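Local structure of Emp46p (Saccharomyces cerevisiae, 2A6V) at residues T126-L129 / D135-I138; E99-S104 / M112-L117; L89-E94 / V187-S192. The protein acts as a calcium-independent cargo receptor with a carbohydrate recognition domain and is involved in the secretion of glycoproteins. All blocks are in the same frame, centred on the assembly; numbering follows the deposited sequence.

From the N terminus, residues 89-94 at the end of strand 84-90 come first, but contact 3 closes only when the chain returns at 187-192. The other two contacts lie inside that long loop, one after the other. Contact 2 folds loop 99-104 back onto strand 111-115, the chain's next strand; contact 1 then joins strand 124-131 to the loop that follows it, around a potassium ion. Strands 84-90, 111-115 and 124-131 are neighbours in one sheet of the lectin sandwich. Thr126 and Tyr128 pair through their backbones with Leu114 and Met112, joining contacts 1 and 2, while Lys90 NZ meets Ser104 OG between contacts 3 and 2.

Contact 1: T126-L129 / D135-I138; sequences TAYL and DLDI. With K (potassium ion), chain C.
Strand residue Tyr128 faces Leu136 of the following loop with their CA atoms 8.7 Å apart, too far for backbone pairing, so side chains and a potassium ion span the gap. The tyrosine projects from strand 124-131 toward the loop, its ring anti to its own carbonyl carbon (chi1 -70°). Leu136 meets the near end of this side chain: its CD1 methyl lies 3.7 Å from Tyr128 CB and also touches the adjoining part of the ring. Ile138 takes the far end. Its CG1 branch stands anti to the backbone N (chi1 -165°), and the chain then bends to bring CD1 within 3.7 Å of Tyr128 CZ. Both aliphatic side chains run roughly at right angles to the tyrosine, and both methyls approach the ring obliquely. Ile138 also rests on Met112 and Leu114 of the neighbouring strand.

Beyond this apolar packing lies the metal. Potassium sits in the plane of the tyrosine ring, 2.9 Å from Tyr128 OH, and the backbone oxygen Ile138 O binds it at 2.6 Å. Water 1 at 2.8 Å and water 2 at 2.9 Å from the ion, with the carbonyl oxygens of Glu139 and Ser141, complete six ligands. Although Tyr128 OH and Ile138 O approach to 3.5 Å, they are not hydrogen-bonded; the shared ion brings them together. Asp137, whose side chain starts away from the strand, is hydrogen-bonded within the same loop, OD2 to Ser140 OG and backbone N to Ser141 OG.

Ligation is by oxygen alone, from a phenol, three peptide carbonyls and water. With no carboxylate among the ligands and bond lengths normal for potassium, the site suits a large monovalent cation, consistent with a receptor that works without calcium.

Contact 2: E99-S104 / M112-L117; sequences ELFGGS and MILLRL
Met112 meets Leu100 tip to tip: the sulfur SD lies 3.8 Å from Leu100 CD2. The methionine reaches out extended from strand 111-115, with CG anti to the backbone N (chi1 -178°), and bends only at its terminal methyl. Ile113 points to the other face of the sheet, where it packs on Leu160 and Leu162 of strand 158-165. This alternation marks a beta sandwich of the L-type lectin kind, one face of the strand turned to the second sheet and the other covered by loop 99-104. That loop is itself folded into a tight turn, in which Gly103 N bonds Leu100 O at 2.9 Å; the backbone angles of Phe101 and Gly102 are those of a type I' turn. Leu114 forms the main contact with Phe101. Its CD1 makes a CH-pi interaction, 3.6 Å from the ring centroid and just 5° off the normal, while CD2 comes within 3.5 Å of Phe101 CE2. At Arg116, where the chain turns a corner, the aliphatic CD touches Phe101 CZ at 3.9 Å. The guanidinium plane is inclined 65° to the phenyl ring, and its NH2 forms a salt bridge with Asp119.

Contact 3: L89-E94 / V187-S192; sequences LKQGNE and VKFMGS
Contact between Phe189 and Met190 of a connecting loop and Leu89, on strand 84-90, with Gln91 two residues on, is packing at one end of the lectin beta sandwich, apolar inside and, nearer the surface, an aromatic ring against a polar amide. Loop 187-192 lies in the passage from strand 179-184, in one sheet, to strand 196-202, in the other. It contains a short turn of helix-like backbone, in which Gly191 N bonds Lys188 O, and from here Phe189 and Met190 reach the end of strand 84-90.

Met190 takes the deeper place. Doubly bent along its chain, it brings CE within 3.9 Å of Leu89 CD1, the two side chains meeting at about a right angle. Tyr164 and Leu172 of the other sheet also touch Met190, while Leu89 rests on Leu162, so this pair belongs to the filling between the sheets. The sulfur of Met190 also lies 3.5 Å above the plane of its neighbour's ring, toward the rim of Phe189.

Phe189 is nearer the surface and presents the ring edge to the strand: CZ lies 3.4 Å from Leu89 O, close to the ring plane. The Gln91 amide lies obliquely against CB, CG and CD1 of Phe189, on the side of the ring opposite Met190 SD, its plane tilted by 33° to the ring. The glutamine takes the torsion that sets CG between N and the carbonyl carbon (chi1 59°) and then runs extended toward Phe189. Both ends of its amide are engaged, which would fix its rotation: OE1 bonds Ser193 OG and NE2 bonds Asn109 OD1, while NE2 also packs 3.5 Å from Phe189 CB.

Contact 1: T126-L129 / D135-I138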
ATOM      1  N   THR A 126      -7.896   7.245  -2.381  1.00 10.79           N
ATOM      2  CA  THR A 126      -8.711   6.810  -3.517  1.00 11.05           C
ATOM      3  C   THR A 126      -8.378   5.386  -3.869  1.00 10.73           C
ATOM      4  O   THR A 126      -7.199   5.006  -3.861  1.00 11.29           O
ATOM      5  CB  THR A 126      -8.560   7.740  -4.742  1.00 10.20           C
ATOM      6  OG1 THR A 126      -7.171   8.034  -4.995  1.00 10.72           O
ATOM      7  CG2 THR A 126      -9.250   9.083  -4.477  1.00 11.28           C
ATOM      8  N   ALA A 127      -9.397   4.572  -4.090  1.00 10.90           N
ATOM      9  CA  ALA A 127      -9.241   3.149  -4.333  1.00 11.61           C
ATOM     10  C   ALA A 127      -9.634   2.825  -5.764  1.00 12.67           C
ATOM     11  O   ALA A 127     -10.728   3.189  -6.213  1.00 12.87           O
ATOM     12  CB  ALA A 127     -10.079   2.358  -3.339  1.00 11.94           C
ATOM     13  N   TYR A 128      -8.745   2.140  -6.472  1.00 12.97           N
ATOM     14  CA  TYR A 128      -8.921   1.849  -7.881  1.00 13.22           C
ATOM     15  C   TYR A 128      -8.823   0.350  -8.097  1.00 14.82           C
ATOM     16  O   TYR A 128      -7.978  -0.332  -7.515  1.00 15.01           O
ATOM     17  CB  TYR A 128      -7.804   2.508  -8.683  1.00 13.17           C
ATOM     18  CG  TYR A 128      -7.849   4.002  -8.763  1.00 12.78           C
ATOM     19  CD1 TYR A 128      -8.384   4.631  -9.882  1.00 13.42           C
ATOM     20  CD2 TYR A 128      -7.313   4.800  -7.762  1.00 12.76           C
ATOM     21  CE1 TYR A 128      -8.411   6.001  -9.983  1.00 12.41           C
ATOM     22  CE2 TYR A 128      -7.333   6.212  -7.870  1.00 12.67           C
ATOM     23  CZ  TYR A 128      -7.910   6.794  -8.997  1.00 11.58           C
ATOM     24  OH  TYR A 128      -7.951   8.172  -9.125  1.00 14.30           O
ATOM     25  N   LEU A 129      -9.658  -0.164  -8.990  1.00 15.85           N
ATOM     26  CA  LEU A 129      -9.561  -1.522  -9.472  1.00 17.63           C
ATOM     27  C   LEU A 129      -9.180  -1.512 -10.941  1.00 18.60           C
ATOM     28  O   LEU A 129      -9.658  -0.680 -11.706  1.00 20.28           O
ATOM     29  CB  LEU A 129     -10.914  -2.209  -9.306  1.00 18.02           C
ATOM     30  CG  LEU A 129     -11.253  -2.758  -7.942  1.00 20.91           C
ATOM     31  CD1 LEU A 129     -12.749  -3.122  -7.895  1.00 24.20           C
ATOM     32  CD2 LEU A 129     -10.395  -3.957  -7.617  1.00 22.01           C
ATOM     33  N   ASP A 135      -4.986   0.679 -19.429  1.00 27.12           N
ATOM     34  CA  ASP A 135      -4.076   1.539 -18.681  1.00 26.04           C
ATOM     35  C   ASP A 135      -4.895   2.425 -17.762  1.00 24.64           C
ATOM     36  O   ASP A 135      -5.835   3.097 -18.195  1.00 24.84           O
ATOM     37  CB  ASP A 135      -3.293   2.464 -19.620  1.00 26.37           C
ATOM     38  CG  ASP A 135      -2.070   1.811 -20.230  1.00 27.81           C
ATOM     39  OD1 ASP A 135      -1.376   2.527 -20.976  1.00 31.94           O
ATOM     40  OD2 ASP A 135      -1.699   0.632 -20.032  1.00 31.55           O
ATOM     41  N   LEU A 136      -4.541   2.425 -16.489  1.00 22.15           N
ATOM     42  CA  LEU A 136      -5.123   3.354 -15.540  1.00 21.35           C
ATOM     43  C   LEU A 136      -4.454   4.701 -15.731  1.00 21.31           C
ATOM     44  O   LEU A 136      -3.242   4.820 -15.496  1.00 21.31           O
ATOM     45  CB  LEU A 136      -4.893   2.853 -14.109  1.00 20.42           C
ATOM     46  CG  LEU A 136      -5.699   3.500 -12.968  1.00 19.76           C
ATOM     47  CD1 LEU A 136      -5.629   2.631 -11.710  1.00 19.81           C
ATOM     48  CD2 LEU A 136      -5.212   4.895 -12.609  1.00 22.15           C
ATOM     49  N   ASP A 137      -5.230   5.692 -16.167  1.00 21.03           N
ATOM     50  CA  ASP A 137      -4.783   7.082 -16.203  1.00 21.49           C
ATOM     51  C   ASP A 137      -5.283   7.719 -14.922  1.00 20.35           C
ATOM     52  O   ASP A 137      -6.484   7.831 -14.720  1.00 20.46           O
ATOM     53  CB  ASP A 137      -5.338   7.836 -17.426  1.00 22.41           C
ATOM     54  CG  ASP A 137      -5.302   9.346 -17.240  1.00 25.30           C
ATOM     55  OD1 ASP A 137      -4.292   9.893 -16.737  1.00 29.85           O
ATOM     56  OD2 ASP A 137      -6.252  10.080 -17.555  1.00 28.96           O
ATOM     57  N   ILE A 138      -4.374   8.140 -14.057  1.00 19.70           N
ATOM     58  CA  ILE A 138      -4.764   8.533 -12.709  1.00 18.97           C
ATOM     59  C   ILE A 138      -5.741   9.697 -12.739  1.00 19.08           C
ATOM     60  O   ILE A 138      -6.582   9.810 -11.861  1.00 18.02           O
ATOM     61  CB  ILE A 138      -3.514   8.837 -11.831  1.00 18.93           C
ATOM     62  CG1 ILE A 138      -3.882   8.882 -10.351  1.00 18.83           C
ATOM     63  CG2 ILE A 138      -2.853  10.122 -12.266  1.00 19.27           C
ATOM     64  CD1 ILE A 138      -4.426   7.593  -9.835  1.00 17.05           C
TER
HETATM   65  K     K C   1      -9.144   9.589 -11.305  1.00 15.90           K
HETATM   66  O   HOH W   1      -9.017  12.057  -9.946  1.00 16.75           O
HETATM   67  O   HOH W   2     -11.964   9.974 -11.148  1.00 16.26           O

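Contact 2: E99-S104 / M112-L117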
ATOM      1  N   GLU A  99       5.769   2.699 -13.363  1.00 15.19           N
ATOM      2  CA  GLU A  99       5.220   3.937 -13.931  1.00 15.46           C
ATOM      3  C   GLU A  99       4.099   4.507 -13.085  1.00 14.98           C
ATOM      4  O   GLU A  99       3.893   5.707 -13.060  1.00 17.66           O
ATOM      5  CB  GLU A  99       4.791   3.713 -15.401  1.00 15.43           C
ATOM      6  CG  GLU A  99       4.126   4.880 -16.143  1.00 16.51           C
ATOM      7  CD  GLU A  99       5.037   6.070 -16.410  1.00 17.17           C
ATOM      8  OE1 GLU A  99       6.213   6.042 -16.016  1.00 16.29           O
ATOM      9  OE2 GLU A  99       4.525   7.047 -16.996  1.00 19.12           O
ATOM     10  N   LEU A 100       3.404   3.643 -12.352  1.00 14.30           N
ATOM     11  CA  LEU A 100       2.312   4.056 -11.489  1.00 14.05           C
ATOM     12  C   LEU A 100       2.750   4.059 -10.012  1.00 13.23           C
ATOM     13  O   LEU A 100       2.961   3.012  -9.401  1.00 13.59           O
ATOM     14  CB  LEU A 100       1.124   3.110 -11.708  1.00 15.33           C
ATOM     15  CG  LEU A 100      -0.209   3.516 -11.100  1.00 16.72           C
ATOM     16  CD1 LEU A 100      -0.668   4.912 -11.531  1.00 17.10           C
ATOM     17  CD2 LEU A 100      -1.254   2.463 -11.465  1.00 16.48           C
ATOM     18  N   PHE A 101       2.939   5.258  -9.469  1.00 13.14           N
ATOM     19  CA  PHE A 101       3.370   5.479  -8.075  1.00 13.19           C
ATOM     20  C   PHE A 101       4.534   4.638  -7.602  1.00 13.35           C
ATOM     21  O   PHE A 101       4.572   4.161  -6.486  1.00 13.51           O
ATOM     22  CB  PHE A 101       2.136   5.492  -7.150  1.00 12.67           C
ATOM     23  CG  PHE A 101       1.240   6.639  -7.455  1.00 12.26           C
ATOM     24  CD1 PHE A 101       1.543   7.888  -6.975  1.00 11.51           C
ATOM     25  CD2 PHE A 101       0.157   6.486  -8.338  1.00 10.52           C
ATOM     26  CE1 PHE A 101       0.774   8.979  -7.291  1.00 12.80           C
ATOM     27  CE2 PHE A 101      -0.606   7.572  -8.686  1.00 12.17           C
ATOM     28  CZ  PHE A 101      -0.303   8.833  -8.152  1.00 11.53           C
ATOM     29  N   GLY A 102       5.506   4.463  -8.495  1.00 14.46           N
ATOM     30  CA  GLY A 102       6.701   3.704  -8.203  1.00 14.51           C
ATOM     31  C   GLY A 102       6.502   2.206  -8.035  1.00 15.18           C
ATOM     32  O   GLY A 102       7.411   1.506  -7.598  1.00 16.02           O
ATOM     33  N   GLY A 103       5.340   1.696  -8.382  1.00 15.01           N
ATOM     34  CA  GLY A 103       4.973   0.358  -7.982  1.00 16.08           C
ATOM     35  C   GLY A 103       4.500  -0.622  -9.037  1.00 16.34           C
ATOM     36  O   GLY A 103       4.600  -1.832  -8.831  1.00 19.08           O
ATOM     37  N   SER A 104       3.963  -0.116 -10.133  1.00 16.39           N
ATOM     38  CA  SER A 104       3.268  -0.965 -11.098  1.00 16.03           C
ATOM     39  C   SER A 104       3.242  -0.327 -12.479  1.00 16.17           C
ATOM     40  O   SER A 104       3.355   0.885 -12.632  1.00 15.90           O
ATOM     41  CB  SER A 104       1.824  -1.152 -10.614  1.00 16.12           C
ATOM     42  OG  SER A 104       1.076  -2.009 -11.472  1.00 16.99           O
ATOM     43  N   MET A 112      -5.443  -0.924  -6.114  1.00 12.02           N
ATOM     44  CA  MET A 112      -4.502   0.101  -5.705  1.00 12.38           C
ATOM     45  C   MET A 112      -5.236   1.068  -4.788  1.00 11.85           C
ATOM     46  O   MET A 112      -6.211   1.707  -5.211  1.00 12.56           O
ATOM     47  CB  MET A 112      -3.979   0.862  -6.925  1.00 12.29           C
ATOM     48  CG  MET A 112      -2.951   1.924  -6.582  1.00 12.09           C
ATOM     49  SD  MET A 112      -2.432   3.005  -7.906  1.00 13.68           S
ATOM     50  CE  MET A 112      -3.910   3.945  -8.155  1.00 14.11           C
ATOM     51  N   ILE A 113      -4.738   1.244  -3.571  1.00 11.17           N
ATOM     52  CA  ILE A 113      -5.263   2.196  -2.608  1.00 12.15           C
ATOM     53  C   ILE A 113      -4.224   3.292  -2.488  1.00 11.61           C
ATOM     54  O   ILE A 113      -3.081   3.039  -2.078  1.00 12.23           O
ATOM     55  CB  ILE A 113      -5.549   1.524  -1.245  1.00 12.51           C
ATOM     56  CG1 ILE A 113      -6.579   0.389  -1.437  1.00 14.37           C
ATOM     57  CG2 ILE A 113      -5.998   2.555  -0.232  1.00 14.51           C
ATOM     58  CD1 ILE A 113      -6.878  -0.416  -0.180  1.00 16.44           C
ATOM     59  N   LEU A 114      -4.594   4.512  -2.847  1.00 11.85           N
ATOM     60  CA  LEU A 114      -3.655   5.555  -3.111  1.00 11.37           C
ATOM     61  C   LEU A 114      -3.881   6.728  -2.185  1.00 11.54           C
ATOM     62  O   LEU A 114      -5.004   7.218  -2.074  1.00 11.43           O
ATOM     63  CB  LEU A 114      -3.798   6.000  -4.562  1.00 11.90           C
ATOM     64  CG  LEU A 114      -2.952   7.161  -5.015  1.00 11.43           C
ATOM     65  CD1 LEU A 114      -1.460   6.876  -4.937  1.00 12.43           C
ATOM     66  CD2 LEU A 114      -3.349   7.505  -6.444  1.00 13.25           C
ATOM     67  N   LEU A 115      -2.817   7.178  -1.517  1.00 10.94           N
ATOM     68  CA  LEU A 115      -2.754   8.425  -0.782  1.00 11.79           C
ATOM     69  C   LEU A 115      -2.043   9.430  -1.654  1.00 11.32           C
ATOM     70  O   LEU A 115      -0.858   9.267  -1.973  1.00 11.75           O
ATOM     71  CB  LEU A 115      -2.012   8.288   0.544  1.00 12.24           C
ATOM     72  CG  LEU A 115      -2.815   7.634   1.660  1.00 14.58           C
ATOM     73  CD1 LEU A 115      -3.202   6.181   1.340  1.00 14.98           C
ATOM     74  CD2 LEU A 115      -2.109   7.723   2.955  1.00 19.65           C
ATOM     75  N   ARG A 116      -2.763  10.455  -2.092  1.00 11.96           N
ATOM     76  CA  ARG A 116      -2.181  11.494  -2.934  1.00 11.90           C
ATOM     77  C   ARG A 116      -3.052  12.731  -2.861  1.00 12.37           C
ATOM     78  O   ARG A 116      -4.061  12.745  -2.152  1.00 12.22           O
ATOM     79  CB  ARG A 116      -2.034  11.019  -4.381  1.00 12.37           C
ATOM     80  CG  ARG A 116      -3.293  11.002  -5.229  1.00 12.66           C
ATOM     81  CD  ARG A 116      -3.019  11.182  -6.727  1.00 13.80           C
ATOM     82  NE  ARG A 116      -4.256  11.213  -7.501  1.00 12.59           N
ATOM     83  CZ  ARG A 116      -4.413  11.879  -8.635  1.00 15.35           C
ATOM     84  NH1 ARG A 116      -3.399  12.568  -9.164  1.00 16.48           N
ATOM     85  NH2 ARG A 116      -5.597  11.870  -9.246  1.00 16.49           N
ATOM     86  N   LEU A 117      -2.630  13.761  -3.574  1.00 12.73           N
ATOM     87  CA  LEU A 117      -3.477  14.920  -3.819  1.00 13.20           C
ATOM     88  C   LEU A 117      -4.261  14.637  -5.076  1.00 14.03           C
ATOM     89  O   LEU A 117      -3.773  14.806  -6.203  1.00 14.82           O
ATOM     90  CB  LEU A 117      -2.632  16.181  -3.934  1.00 13.86           C
ATOM     91  CG  LEU A 117      -1.664  16.432  -2.780  1.00 14.93           C
ATOM     92  CD1 LEU A 117      -1.035  17.766  -2.888  1.00 15.35           C
ATOM     93  CD2 LEU A 117      -2.331  16.285  -1.444  1.00 15.22           C
TER

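Contact 3: L89-E94 / V187-S192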
ATOM      1  N   LEU A  89      -2.744  -4.773  -3.833  1.00 14.20           N
ATOM      2  CA  LEU A  89      -3.041  -6.199  -3.875  1.00 15.31           C
ATOM      3  C   LEU A  89      -3.158  -6.530  -5.361  1.00 16.98           C
ATOM      4  O   LEU A  89      -4.071  -6.031  -6.013  1.00 16.54           O
ATOM      5  CB  LEU A  89      -4.362  -6.510  -3.156  1.00 15.88           C
ATOM      6  CG  LEU A  89      -4.484  -6.172  -1.679  1.00 16.73           C
ATOM      7  CD1 LEU A  89      -5.824  -6.677  -1.156  1.00 17.77           C
ATOM      8  CD2 LEU A  89      -3.376  -6.778  -0.868  1.00 18.95           C
ATOM      9  N   LYS A  90      -2.235  -7.311  -5.913  1.00 17.63           N
ATOM     10  CA  LYS A  90      -2.203  -7.558  -7.364  1.00 20.71           C
ATOM     11  C   LYS A  90      -2.154  -9.053  -7.687  1.00 22.78           C
ATOM     12  O   LYS A  90      -1.596  -9.836  -6.935  1.00 22.65           O
ATOM     13  CB  LYS A  90      -0.990  -6.859  -7.978  1.00 22.17           C
ATOM     14  CG  LYS A  90      -1.050  -5.341  -7.894  1.00 24.43           C
ATOM     15  CD  LYS A  90      -0.344  -4.599  -9.038  1.00 27.49           C
ATOM     16  CE  LYS A  90       0.983  -5.210  -9.400  1.00 29.78           C
ATOM     17  NZ  LYS A  90       1.628  -4.468 -10.500  1.00 31.53           N
ATOM     18  N   GLN A  91      -2.759  -9.439  -8.808  1.00 24.34           N
ATOM     19  CA  GLN A  91      -2.757 -10.838  -9.256  1.00 26.76           C
ATOM     20  C   GLN A  91      -2.254 -10.933 -10.684  1.00 28.83           C
ATOM     21  O   GLN A  91      -2.083  -9.919 -11.363  1.00 28.84           O
ATOM     22  CB  GLN A  91      -4.158 -11.455  -9.134  1.00 27.44           C
ATOM     23  CG  GLN A  91      -5.236 -10.735  -9.931  1.00 28.75           C
ATOM     24  CD  GLN A  91      -6.549 -11.494  -9.985  1.00 29.91           C
ATOM     25  OE1 GLN A  91      -6.654 -12.616  -9.470  1.00 32.06           O
ATOM     26  NE2 GLN A  91      -7.555 -10.889 -10.609  1.00 30.44           N
ATOM     27  N   GLY A  92      -1.982 -12.157 -11.131  1.00 31.59           N
ATOM     28  CA  GLY A  92      -1.558 -12.385 -12.502  1.00 33.72           C
ATOM     29  C   GLY A  92      -0.077 -12.148 -12.706  1.00 35.55           C
ATOM     30  O   GLY A  92       0.630 -11.787 -11.767  1.00 35.46           O
ATOM     31  N   ASN A  93       0.378 -12.327 -13.945  1.00 37.84           N
ATOM     32  CA  ASN A  93       1.811 -12.325 -14.271  1.00 39.45           C
ATOM     33  C   ASN A  93       2.617 -11.135 -13.703  1.00 40.14           C
ATOM     34  O   ASN A  93       2.731 -10.994 -12.474  1.00 40.98           O
ATOM     35  CB  ASN A  93       2.014 -12.485 -15.793  1.00 39.91           C
ATOM     36  CG  ASN A  93       1.682 -13.887 -16.285  1.00 41.53           C
ATOM     37  OD1 ASN A  93       2.287 -14.872 -15.849  1.00 44.15           O
ATOM     38  ND2 ASN A  93       0.717 -13.983 -17.197  1.00 43.81           N
ATOM     39  N   GLU A  94       3.197 -10.299 -14.567  1.00 40.76           N
ATOM     40  CA  GLU A  94       4.138  -9.272 -14.114  1.00 40.99           C
ATOM     41  C   GLU A  94       4.773  -8.424 -15.228  1.00 40.28           C
ATOM     42  O   GLU A  94       4.408  -8.486 -16.405  1.00 41.44           O
ATOM     43  CB  GLU A  94       5.252  -9.889 -13.219  1.00 41.34           C
ATOM     44  CG  GLU A  94       6.573 -10.274 -13.898  1.00 43.12           C
ATOM     45  CD  GLU A  94       7.791  -9.544 -13.329  1.00 44.62           C
ATOM     46  OE1 GLU A  94       7.771  -9.157 -12.143  1.00 46.90           O
ATOM     47  OE2 GLU A  94       8.778  -9.354 -14.070  1.00 46.17           O
ATOM     48  N   VAL A 187     -14.514  -5.816  -4.659  1.00 26.50           N
ATOM     49  CA  VAL A 187     -13.222  -6.491  -4.770  1.00 26.31           C
ATOM     50  C   VAL A 187     -13.424  -7.957  -4.363  1.00 26.61           C
ATOM     51  O   VAL A 187     -13.644  -8.253  -3.190  1.00 26.98           O
ATOM     52  CB  VAL A 187     -12.133  -5.814  -3.892  1.00 26.30           C
ATOM     53  CG1 VAL A 187     -10.740  -6.268  -4.319  1.00 25.34           C
ATOM     54  CG2 VAL A 187     -12.230  -4.294  -3.956  1.00 25.41           C
ATOM     55  N   LYS A 188     -13.363  -8.863  -5.334  1.00 26.84           N
ATOM     56  CA  LYS A 188     -13.623 -10.277  -5.076  1.00 27.35           C
ATOM     57  C   LYS A 188     -12.455 -11.205  -5.402  1.00 27.18           C
ATOM     58  O   LYS A 188     -12.449 -12.351  -4.975  1.00 26.12           O
ATOM     59  CB  LYS A 188     -14.844 -10.735  -5.871  1.00 27.77           C
ATOM     60  CG  LYS A 188     -16.134 -10.098  -5.419  1.00 29.34           C
ATOM     61  CD  LYS A 188     -17.287 -10.488  -6.324  1.00 31.52           C
ATOM     62  CE  LYS A 188     -18.253  -9.331  -6.538  1.00 32.71           C
ATOM     63  NZ  LYS A 188     -19.223  -9.238  -5.416  1.00 34.84           N
ATOM     64  N   PHE A 189     -11.472 -10.741  -6.168  1.00 27.08           N
ATOM     65  CA  PHE A 189     -10.444 -11.658  -6.656  1.00 27.73           C
ATOM     66  C   PHE A 189      -9.605 -12.331  -5.561  1.00 28.05           C
ATOM     67  O   PHE A 189      -9.085 -13.429  -5.772  1.00 28.69           O
ATOM     68  CB  PHE A 189      -9.555 -10.983  -7.711  1.00 27.60           C
ATOM     69  CG  PHE A 189      -8.619  -9.949  -7.161  1.00 27.43           C
ATOM     70  CD1 PHE A 189      -7.361 -10.305  -6.713  1.00 27.93           C
ATOM     71  CD2 PHE A 189      -8.987  -8.608  -7.127  1.00 27.43           C
ATOM     72  CE1 PHE A 189      -6.494  -9.352  -6.226  1.00 27.62           C
ATOM     73  CE2 PHE A 189      -8.121  -7.657  -6.622  1.00 26.27           C
ATOM     74  CZ  PHE A 189      -6.874  -8.034  -6.181  1.00 26.68           C
ATOM     75  N   MET A 190      -9.484 -11.704  -4.391  1.00 28.64           N
ATOM     76  CA  MET A 190      -8.654 -12.268  -3.328  1.00 29.27           C
ATOM     77  C   MET A 190      -9.274 -13.493  -2.664  1.00 29.87           C
ATOM     78  O   MET A 190      -8.581 -14.226  -1.970  1.00 30.37           O
ATOM     79  CB  MET A 190      -8.367 -11.239  -2.230  1.00 29.28           C
ATOM     80  CG  MET A 190      -7.556 -10.054  -2.677  1.00 28.87           C
ATOM     81  SD  MET A 190      -8.600  -8.707  -3.165  1.00 30.11           S
ATOM     82  CE  MET A 190      -9.362  -8.191  -1.583  1.00 29.71           C
ATOM     83  N   GLY A 191     -10.578 -13.693  -2.833  1.00 31.14           N
ATOM     84  CA  GLY A 191     -11.241 -14.845  -2.253  1.00 31.87           C
ATOM     85  C   GLY A 191     -10.823 -16.150  -2.910  1.00 32.93           C
ATOM     86  O   GLY A 191     -10.806 -17.200  -2.255  1.00 34.19           O
ATOM     87  N   SER A 192     -10.449 -16.077  -4.185  1.00 33.06           N
ATOM     88  CA  SER A 192     -10.305 -17.262  -5.032  1.00 33.32           C
ATOM     89  C   SER A 192      -9.017 -17.305  -5.866  1.00 32.99           C
ATOM     90  O   SER A 192      -8.898 -18.110  -6.794  1.00 33.39           O
ATOM     91  CB  SER A 192     -11.510 -17.337  -5.968  1.00 33.27           C
ATOM     92  OG  SER A 192     -11.576 -16.199  -6.822  1.00 34.48           O
TER